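Local coordinates for Baccell_00875 (Bacteroides cellulosilyticus DSM 14838, PDB 5NO8), which probably acts as a polysaccharide lyase that removes L-rhamnose caps, attached through glucuronic acid, from complex arabinogalactan proteins, at residues Phe148-Pro153 / Ile179-Phe184; Ala163-Trp168 / Gly216-Asp221; Asp347-Arg352 / Val400-Gln405. All coordinates share one frame; numbering follows the deposited sequence.

Interaction 1: Phe148-Pro153 / Ile179-Phe184; sequences FNDNYP and IRMGDF
D150, N151 and Y152 together receive the thioether end of M181, and the centrepiece of this loop-to-turn contact is a Met-aromatic pair between M181 and Y152. M181 stands in a type I beta turn, R180 to D183, that begins at the end of strand 175-180; its chain is extended beyond CG (chi2 -174°, chi3 -179°), which carries the methyl across to the loop between strand 137-145 and helix 155-161. A long, flexible, unbranched side chain suits a place where the nearest CA atoms, D150 CA and M181 CA, are 9.0 Å apart.

Along the loop, N149 first shapes the backbone, being the centre of an inverse gamma turn. Its OD1 also takes a hydrogen bond from N151 ND2 at 3.0 Å, tying two loop residues together. The carboxylate end of D150 comes near the methionine, D150 OD1 lying 3.7 Å from M181 CE, while its OD2 makes a salt bridge with R215; this buried acid is thus paired beyond the contact. N151 contributes main chain: N151 O sits 3.5 Å from M181 CE, and this buried carbonyl has no hydrogen-bonding partner in the model. The amide of N151 is turned instead to N149 and, through OD1, to R162, so a polar residue can be buried here.

Y152 finishes the loop's share. Its ring crosses the methionine chain at about a right angle, and Y152 CE1 approaches M181 CE to 3.6 Å. The sulfur lies in the plane of the ring at its edge, with M181 SD 3.9 Å from Y152 CE1.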
# COMPACT_ATOMS: atom_id res chain seq x y z
N PHE A 148 13.70 10.09 1.22
CA PHE A 148 13.28 9.94 -0.19
C PHE A 148 12.08 10.85 -0.46
O PHE A 148 11.19 11.00 0.41
CB PHE A 148 12.93 8.49 -0.54
CG PHE A 148 14.11 7.56 -0.56
CD1 PHE A 148 14.91 7.45 -1.69
CD2 PHE A 148 14.38 6.75 0.54
CE1 PHE A 148 15.99 6.57 -1.72
CE2 PHE A 148 15.47 5.89 0.53
CZ PHE A 148 16.27 5.80 -0.60
N ASN A 149 12.04 11.42 -1.67
CA ASN A 149 11.07 12.47 -2.03
C ASN A 149 9.75 11.85 -2.48
O ASN A 149 9.40 11.87 -3.66
CB ASN A 149 11.71 13.36 -3.12
CG ASN A 149 11.10 14.75 -3.20
OD1 ASN A 149 10.31 15.15 -2.36
ND2 ASN A 149 11.49 15.49 -4.24
N ASP A 150 9.06 11.23 -1.52
CA ASP A 150 7.85 10.46 -1.74
C ASP A 150 6.71 11.25 -1.12
O ASP A 150 6.43 11.18 0.10
CB ASP A 150 7.96 9.05 -1.13
CG ASP A 150 6.81 8.12 -1.53
OD1 ASP A 150 5.68 8.61 -1.84
OD2 ASP A 150 7.04 6.88 -1.55
N ASN A 151 6.09 12.07 -1.95
CA ASN A 151 4.99 12.92 -1.51
C ASN A 151 4.20 13.40 -2.74
O ASN A 151 4.62 13.15 -3.86
CB ASN A 151 5.52 14.08 -0.65
CG ASN A 151 6.69 14.78 -1.28
OD1 ASN A 151 6.51 15.49 -2.26
ND2 ASN A 151 7.92 14.56 -0.73
N TYR A 152 3.06 14.02 -2.48
CA TYR A 152 2.03 14.25 -3.48
C TYR A 152 1.64 15.73 -3.54
O TYR A 152 0.52 16.08 -3.16
CB TYR A 152 0.78 13.44 -3.12
CG TYR A 152 0.95 11.92 -3.04
CD1 TYR A 152 1.71 11.22 -3.98
CD2 TYR A 152 0.25 11.19 -2.07
CE1 TYR A 152 1.83 9.82 -3.92
CE2 TYR A 152 0.35 9.80 -2.01
CZ TYR A 152 1.14 9.12 -2.91
OH TYR A 152 1.23 7.72 -2.84
N PRO A 153 2.54 16.60 -4.00
CA PRO A 153 2.18 18.03 -4.10
C PRO A 153 1.09 18.28 -5.16
O PRO A 153 0.15 19.01 -4.90
CB PRO A 153 3.50 18.71 -4.48
CG PRO A 153 4.29 17.62 -5.15
CD PRO A 153 3.92 16.35 -4.46
N ILE A 179 10.95 4.50 -7.62
CA ILE A 179 10.45 4.59 -8.99
C ILE A 179 9.80 5.94 -9.19
O ILE A 179 8.85 6.29 -8.50
CB ILE A 179 9.46 3.44 -9.28
CG1 ILE A 179 10.13 2.07 -9.12
CG2 ILE A 179 8.85 3.59 -10.67
CD1 ILE A 179 11.29 1.80 -10.04
N ARG A 180 10.32 6.73 -10.11
CA ARG A 180 9.70 8.00 -10.44
C ARG A 180 8.24 7.77 -10.78
O ARG A 180 7.90 6.82 -11.49
CB ARG A 180 10.41 8.67 -11.63
CG ARG A 180 10.04 10.13 -11.84
CD ARG A 180 10.51 10.57 -13.22
NE ARG A 180 11.93 10.27 -13.43
CZ ARG A 180 12.95 11.12 -13.31
NH1 ARG A 180 12.78 12.39 -13.01
NH2 ARG A 180 14.18 10.67 -13.52
N MET A 181 7.36 8.60 -10.24
CA MET A 181 5.93 8.28 -10.24
C MET A 181 5.33 8.20 -11.65
O MET A 181 4.44 7.38 -11.91
CB MET A 181 5.13 9.22 -9.34
CG MET A 181 5.55 9.16 -7.86
SD MET A 181 4.47 10.14 -6.84
CE MET A 181 5.20 9.93 -5.22
N GLY A 182 5.87 8.99 -12.58
CA GLY A 182 5.47 8.89 -14.00
C GLY A 182 6.08 7.75 -14.77
O GLY A 182 5.86 7.63 -15.96
N ASP A 183 6.92 6.95 -14.11
CA ASP A 183 7.64 5.84 -14.70
C ASP A 183 8.76 6.22 -15.66
O ASP A 183 9.35 5.33 -16.26
CB ASP A 183 6.69 4.82 -15.38
CG ASP A 183 7.34 3.45 -15.57
OD1 ASP A 183 7.90 2.92 -14.58
OD2 ASP A 183 7.32 2.92 -16.69
N PHE A 184 9.11 7.50 -15.76
CA PHE A 184 10.18 7.90 -16.67
C PHE A 184 11.53 7.60 -16.01
O PHE A 184 11.73 7.94 -14.85
CB PHE A 184 10.12 9.40 -16.99
CG PHE A 184 8.78 9.87 -17.45
CD1 PHE A 184 8.29 9.50 -18.70
CD2 PHE A 184 8.00 10.71 -16.65
CE1 PHE A 184 7.05 9.93 -19.13
CE2 PHE A 184 6.75 11.14 -17.08
CZ PHE A 184 6.28 10.76 -18.32

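Interaction 2: Ala163-Trp168 / Gly216-Asp221; sequences AHTHIW and GIIALD
I167 and I218 meet methyl to methyl between two facing sheets, packed as in a beta sandwich, where strand 163-168, at the edge of an antiparallel sheet, faces strand 217-221 of a second sheet. The two isoleucines meet end on, with I167 CD1 4.0 Å from I218 CD1 and equally far from I218 CG2, so one methyl rests against both branches of its partner. T165 joins from two residues earlier, its CG2 lying 4.0 Å from I218 CD1. Farther along, the branch methyl of I167 meets a leucine: I167 CG2 is 4.1 Å from L220 CD2, and the two chains pass at a slant.

Threonine and isoleucine are at home in strands, and here their methyls, with that of leucine, supply the apolar surface between the sheets. In I167, CG1 lies beside the backbone N (chi1 -55°) and CG2 anti to it, which spreads the branches, CD1 meeting I218 and CG2 meeting L220. The axes of these short segments come within 10.1 Å and are nearly parallel, at 19°, a separation bridged by side chains alone.

Beyond this shell, Y200 touches I167 and I202 touches I218, both from strand 199-203, which pairs with 217-221; V176 of the neighbouring strand 175-180 touches T165. The backbone of T165 is gripped by side chains at both polar atoms: its N donates to D150 OD2, and its O accepts from R215 NH1.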
# COMPACT_ATOMS: atom_id res chain seq x y z
N ALA A 163 8.97 10.26 -6.25
CA ALA A 163 9.22 8.81 -6.40
C ALA A 163 8.37 7.98 -5.45
O ALA A 163 8.24 8.32 -4.27
CB ALA A 163 10.69 8.52 -6.17
N HIS A 164 7.83 6.89 -5.97
CA HIS A 164 7.26 5.82 -5.14
C HIS A 164 8.44 5.03 -4.56
O HIS A 164 9.22 4.42 -5.31
CB HIS A 164 6.37 4.92 -5.97
CG HIS A 164 5.17 5.61 -6.52
ND1 HIS A 164 4.32 6.34 -5.73
CD2 HIS A 164 4.65 5.64 -7.77
CE1 HIS A 164 3.32 6.80 -6.47
NE2 HIS A 164 3.51 6.40 -7.72
N THR A 165 8.57 5.05 -3.24
CA THR A 165 9.74 4.49 -2.59
C THR A 165 9.40 3.09 -2.05
O THR A 165 8.65 2.96 -1.10
CB THR A 165 10.18 5.47 -1.50
OG1 THR A 165 10.40 6.75 -2.13
CG2 THR A 165 11.44 5.05 -0.89
N HIS A 166 9.95 2.07 -2.67
CA HIS A 166 9.64 0.68 -2.33
C HIS A 166 10.73 0.20 -1.41
O HIS A 166 11.85 -0.10 -1.86
CB HIS A 166 9.54 -0.13 -3.60
CG HIS A 166 8.44 0.35 -4.49
ND1 HIS A 166 7.12 0.36 -4.07
CD2 HIS A 166 8.46 0.92 -5.72
CE1 HIS A 166 6.38 0.90 -5.03
NE2 HIS A 166 7.16 1.22 -6.05
N ILE A 167 10.39 0.11 -0.13
CA ILE A 167 11.35 -0.23 0.92
C ILE A 167 11.23 -1.71 1.23
O ILE A 167 10.12 -2.19 1.43
CB ILE A 167 11.06 0.56 2.20
CG1 ILE A 167 11.04 2.07 1.90
CG2 ILE A 167 12.11 0.25 3.27
CD1 ILE A 167 10.42 2.86 3.02
N TRP A 168 12.35 -2.42 1.24
CA TRP A 168 12.37 -3.80 1.70
C TRP A 168 13.31 -3.94 2.87
O TRP A 168 14.55 -3.78 2.72
CB TRP A 168 12.73 -4.80 0.61
CG TRP A 168 12.70 -6.21 1.10
CD1 TRP A 168 13.66 -7.16 0.89
CD2 TRP A 168 11.70 -6.82 1.93
NE1 TRP A 168 13.31 -8.31 1.54
CE2 TRP A 168 12.11 -8.15 2.16
CE3 TRP A 168 10.47 -6.39 2.47
CZ2 TRP A 168 11.36 -9.06 2.92
CZ3 TRP A 168 9.74 -7.29 3.25
CH2 TRP A 168 10.20 -8.62 3.46
N GLY A 216 5.93 11.43 4.50
CA GLY A 216 6.74 11.78 5.63
C GLY A 216 8.21 11.50 5.37
O GLY A 216 8.66 11.41 4.22
N ILE A 217 8.97 11.44 6.45
CA ILE A 217 10.41 11.28 6.41
C ILE A 217 10.77 9.86 6.82
O ILE A 217 10.50 9.47 7.93
CB ILE A 217 11.13 12.25 7.36
CG1 ILE A 217 10.79 13.72 7.00
CG2 ILE A 217 12.64 12.03 7.35
CD1 ILE A 217 11.13 14.14 5.60
N ILE A 218 11.40 9.13 5.92
CA ILE A 218 11.78 7.72 6.14
C ILE A 218 13.10 7.65 6.90
O ILE A 218 14.04 8.36 6.57
CB ILE A 218 11.90 6.98 4.80
CG1 ILE A 218 10.51 6.91 4.12
CG2 ILE A 218 12.52 5.60 4.97
CD1 ILE A 218 10.55 6.80 2.62
N ALA A 219 13.17 6.78 7.92
CA ALA A 219 14.40 6.42 8.60
C ALA A 219 14.59 4.90 8.51
O ALA A 219 13.68 4.15 8.82
CB ALA A 219 14.38 6.84 10.06
N LEU A 220 15.73 4.46 8.02
CA LEU A 220 16.02 3.03 7.92
C LEU A 220 16.64 2.54 9.24
O LEU A 220 17.66 3.09 9.69
CB LEU A 220 16.93 2.75 6.73
CG LEU A 220 16.35 3.16 5.37
CD1 LEU A 220 17.28 2.70 4.27
CD2 LEU A 220 14.94 2.63 5.08
N ASP A 221 16.04 1.50 9.84
CA ASP A 221 16.49 0.96 11.11
C ASP A 221 17.54 -0.12 10.95
O ASP A 221 17.33 -1.10 10.24
CB ASP A 221 15.32 0.37 11.89
CG ASP A 221 14.26 1.39 12.24
OD1 ASP A 221 14.62 2.48 12.74
OD2 ASP A 221 13.07 1.12 12.02

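Interaction 3: Asp347-Arg352 / Val400-Gln405; sequences DFIRTR and VLLVKQ
Near R350 and L402, whose CA atoms are 8.4 Å apart, the short segments of helices 338-352 and 396-409 pass with their axes 10.8 Å apart and at 121°, so they cross steeply and run more against each other than along.

The crossing is filled by aliphatic carbon. I349 points toward the other helix; it and L402 lie alongside one another, pointing opposite ways, so that one methyl, L402 CD1, lies against both branches of the isoleucine: it is 3.9 Å from I349 CG2 and 3.9 Å from I349 CD1. The shape of I349 makes this possible, because CG2 stands anti to the backbone N while CG1, with chi1 -70°, leans beside it, and the leucine methyl rests against the fork. I349 CD1 also reaches the residue just before L402, coming 3.9 Å from L401 CD2. R350 adds a lighter touch through its CB near L402 CD2, while the charged end of its chain leads away, as suits a partly exposed residue beside an apolar interface.

The two successive leucines share I349 and V346, the latter one turn back from R350, which extends the same apolar seam. They differ beyond: L401 also packs on L684 and V685 of helix 682-692, and L402 on Y366 of a loop.

The contact joins helix 338-352 to helix 396-409 of the helix-rich C-terminal part of the chain, whose succession of helices is consistent with the alpha/alpha toroid domain found in many polysaccharide lyases.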
# COMPACT_ATOMS: atom_id res chain seq x y z
N ASP A 347 -20.68 -14.11 7.56
CA ASP A 347 -21.51 -14.40 8.73
C ASP A 347 -21.31 -13.41 9.85
O ASP A 347 -22.25 -13.03 10.50
CB ASP A 347 -21.29 -15.82 9.24
CG ASP A 347 -21.83 -16.89 8.26
OD1 ASP A 347 -22.69 -16.59 7.39
OD2 ASP A 347 -21.40 -18.07 8.39
N PHE A 348 -20.07 -12.96 10.06
CA PHE A 348 -19.79 -11.94 11.07
C PHE A 348 -20.47 -10.61 10.74
O PHE A 348 -21.03 -9.97 11.64
CB PHE A 348 -18.28 -11.73 11.25
CG PHE A 348 -17.91 -11.03 12.52
CD1 PHE A 348 -17.95 -9.64 12.59
CD2 PHE A 348 -17.50 -11.73 13.64
CE1 PHE A 348 -17.64 -8.97 13.76
CE2 PHE A 348 -17.18 -11.06 14.82
CZ PHE A 348 -17.26 -9.68 14.88
N ILE A 349 -20.39 -10.20 9.48
CA ILE A 349 -21.01 -8.95 9.04
C ILE A 349 -22.51 -9.00 9.34
O ILE A 349 -23.07 -8.10 9.99
CB ILE A 349 -20.77 -8.66 7.57
CG1 ILE A 349 -19.30 -8.31 7.33
CG2 ILE A 349 -21.65 -7.50 7.09
CD1 ILE A 349 -18.86 -8.38 5.89
N ARG A 350 -23.15 -10.09 8.92
CA ARG A 350 -24.58 -10.24 9.15
C ARG A 350 -24.94 -10.31 10.62
O ARG A 350 -25.88 -9.63 11.07
CB ARG A 350 -25.12 -11.48 8.41
CG ARG A 350 -26.64 -11.62 8.53
CD ARG A 350 -27.16 -12.82 7.78
NE ARG A 350 -26.70 -14.09 8.31
CZ ARG A 350 -27.14 -14.68 9.43
NH1 ARG A 350 -28.05 -14.13 10.22
NH2 ARG A 350 -26.64 -15.86 9.77
N THR A 351 -24.25 -11.13 11.39
CA THR A 351 -24.64 -11.40 12.78
C THR A 351 -24.17 -10.39 13.82
O THR A 351 -24.71 -10.37 14.91
CB THR A 351 -24.24 -12.81 13.23
OG1 THR A 351 -22.81 -12.95 13.26
CG2 THR A 351 -24.88 -13.83 12.31
N ARG A 352 -23.16 -9.58 13.50
CA ARG A 352 -22.55 -8.64 14.45
C ARG A 352 -22.52 -7.20 13.95
O ARG A 352 -22.50 -6.29 14.77
CB ARG A 352 -21.10 -9.06 14.81
CG ARG A 352 -20.94 -10.46 15.39
CD ARG A 352 -21.70 -10.64 16.71
NE ARG A 352 -21.10 -9.91 17.84
CZ ARG A 352 -21.53 -8.75 18.38
NH1 ARG A 352 -22.57 -8.06 17.90
NH2 ARG A 352 -20.88 -8.25 19.43
N VAL A 400 -22.31 -4.99 -0.87
CA VAL A 400 -21.90 -5.51 -2.15
C VAL A 400 -21.24 -6.90 -1.93
O VAL A 400 -21.49 -7.85 -2.68
CB VAL A 400 -20.98 -4.54 -2.89
CG1 VAL A 400 -20.50 -5.13 -4.20
CG2 VAL A 400 -21.71 -3.21 -3.14
N LEU A 401 -20.44 -7.02 -0.87
CA LEU A 401 -19.85 -8.31 -0.56
C LEU A 401 -20.95 -9.36 -0.28
O LEU A 401 -20.88 -10.49 -0.82
CB LEU A 401 -18.96 -8.24 0.68
CG LEU A 401 -18.40 -9.58 1.15
CD1 LEU A 401 -17.63 -10.27 0.03
CD2 LEU A 401 -17.52 -9.38 2.37
N LEU A 402 -21.90 -9.02 0.60
CA LEU A 402 -22.95 -10.00 0.93
C LEU A 402 -23.76 -10.44 -0.28
O LEU A 402 -24.12 -11.62 -0.37
CB LEU A 402 -23.83 -9.56 2.07
CG LEU A 402 -23.36 -9.96 3.47
CD1 LEU A 402 -21.94 -9.53 3.81
CD2 LEU A 402 -24.34 -9.45 4.51
N VAL A 403 -24.01 -9.53 -1.23
CA VAL A 403 -24.64 -9.94 -2.51
C VAL A 403 -23.79 -10.95 -3.26
O VAL A 403 -24.31 -11.96 -3.73
CB VAL A 403 -24.90 -8.76 -3.48
CG1 VAL A 403 -25.47 -9.29 -4.79
CG2 VAL A 403 -25.83 -7.76 -2.85
N LYS A 404 -22.50 -10.68 -3.43
CA LYS A 404 -21.66 -11.57 -4.21
C LYS A 404 -21.63 -12.95 -3.54
O LYS A 404 -21.73 -13.96 -4.22
CB LYS A 404 -20.26 -11.01 -4.42
CG LYS A 404 -20.27 -9.81 -5.34
CD LYS A 404 -18.88 -9.37 -5.74
CE LYS A 404 -18.95 -8.11 -6.59
NZ LYS A 404 -17.64 -7.86 -7.22
N GLN A 405 -21.53 -12.97 -2.22
CA GLN A 405 -21.52 -14.23 -1.48
C GLN A 405 -22.91 -14.94 -1.58
O GLN A 405 -22.98 -16.15 -1.70
CB GLN A 405 -21.12 -14.04 -0.03
CG GLN A 405 -20.89 -15.35 0.73
CD GLN A 405 -19.64 -16.14 0.34
OE1 GLN A 405 -18.96 -15.87 -0.65
NE2 GLN A 405 -19.36 -17.17 1.12

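Overall arrangement
Interactions 1 and 2 adjoin, their centres 12 Å apart. Strands 163-168 and 175-180, which follow each other in the chain and are neighbours in one sheet, couple them: I179 O lies 2.8 Å from H164 N, a probable hydrogen bond. M181 CG also packs at 3.4 Å from H164 NE2. Along the chain their segments alternate, so the loop at 148-153, the sheet edge and the facing strand 217-221 form one interlocked region. Interaction 3 belongs to the helical part instead, its nearest atoms about 25 Å from interaction 1 and about 26 Å from interaction 2, and it lies across the chain's centre from interaction 1.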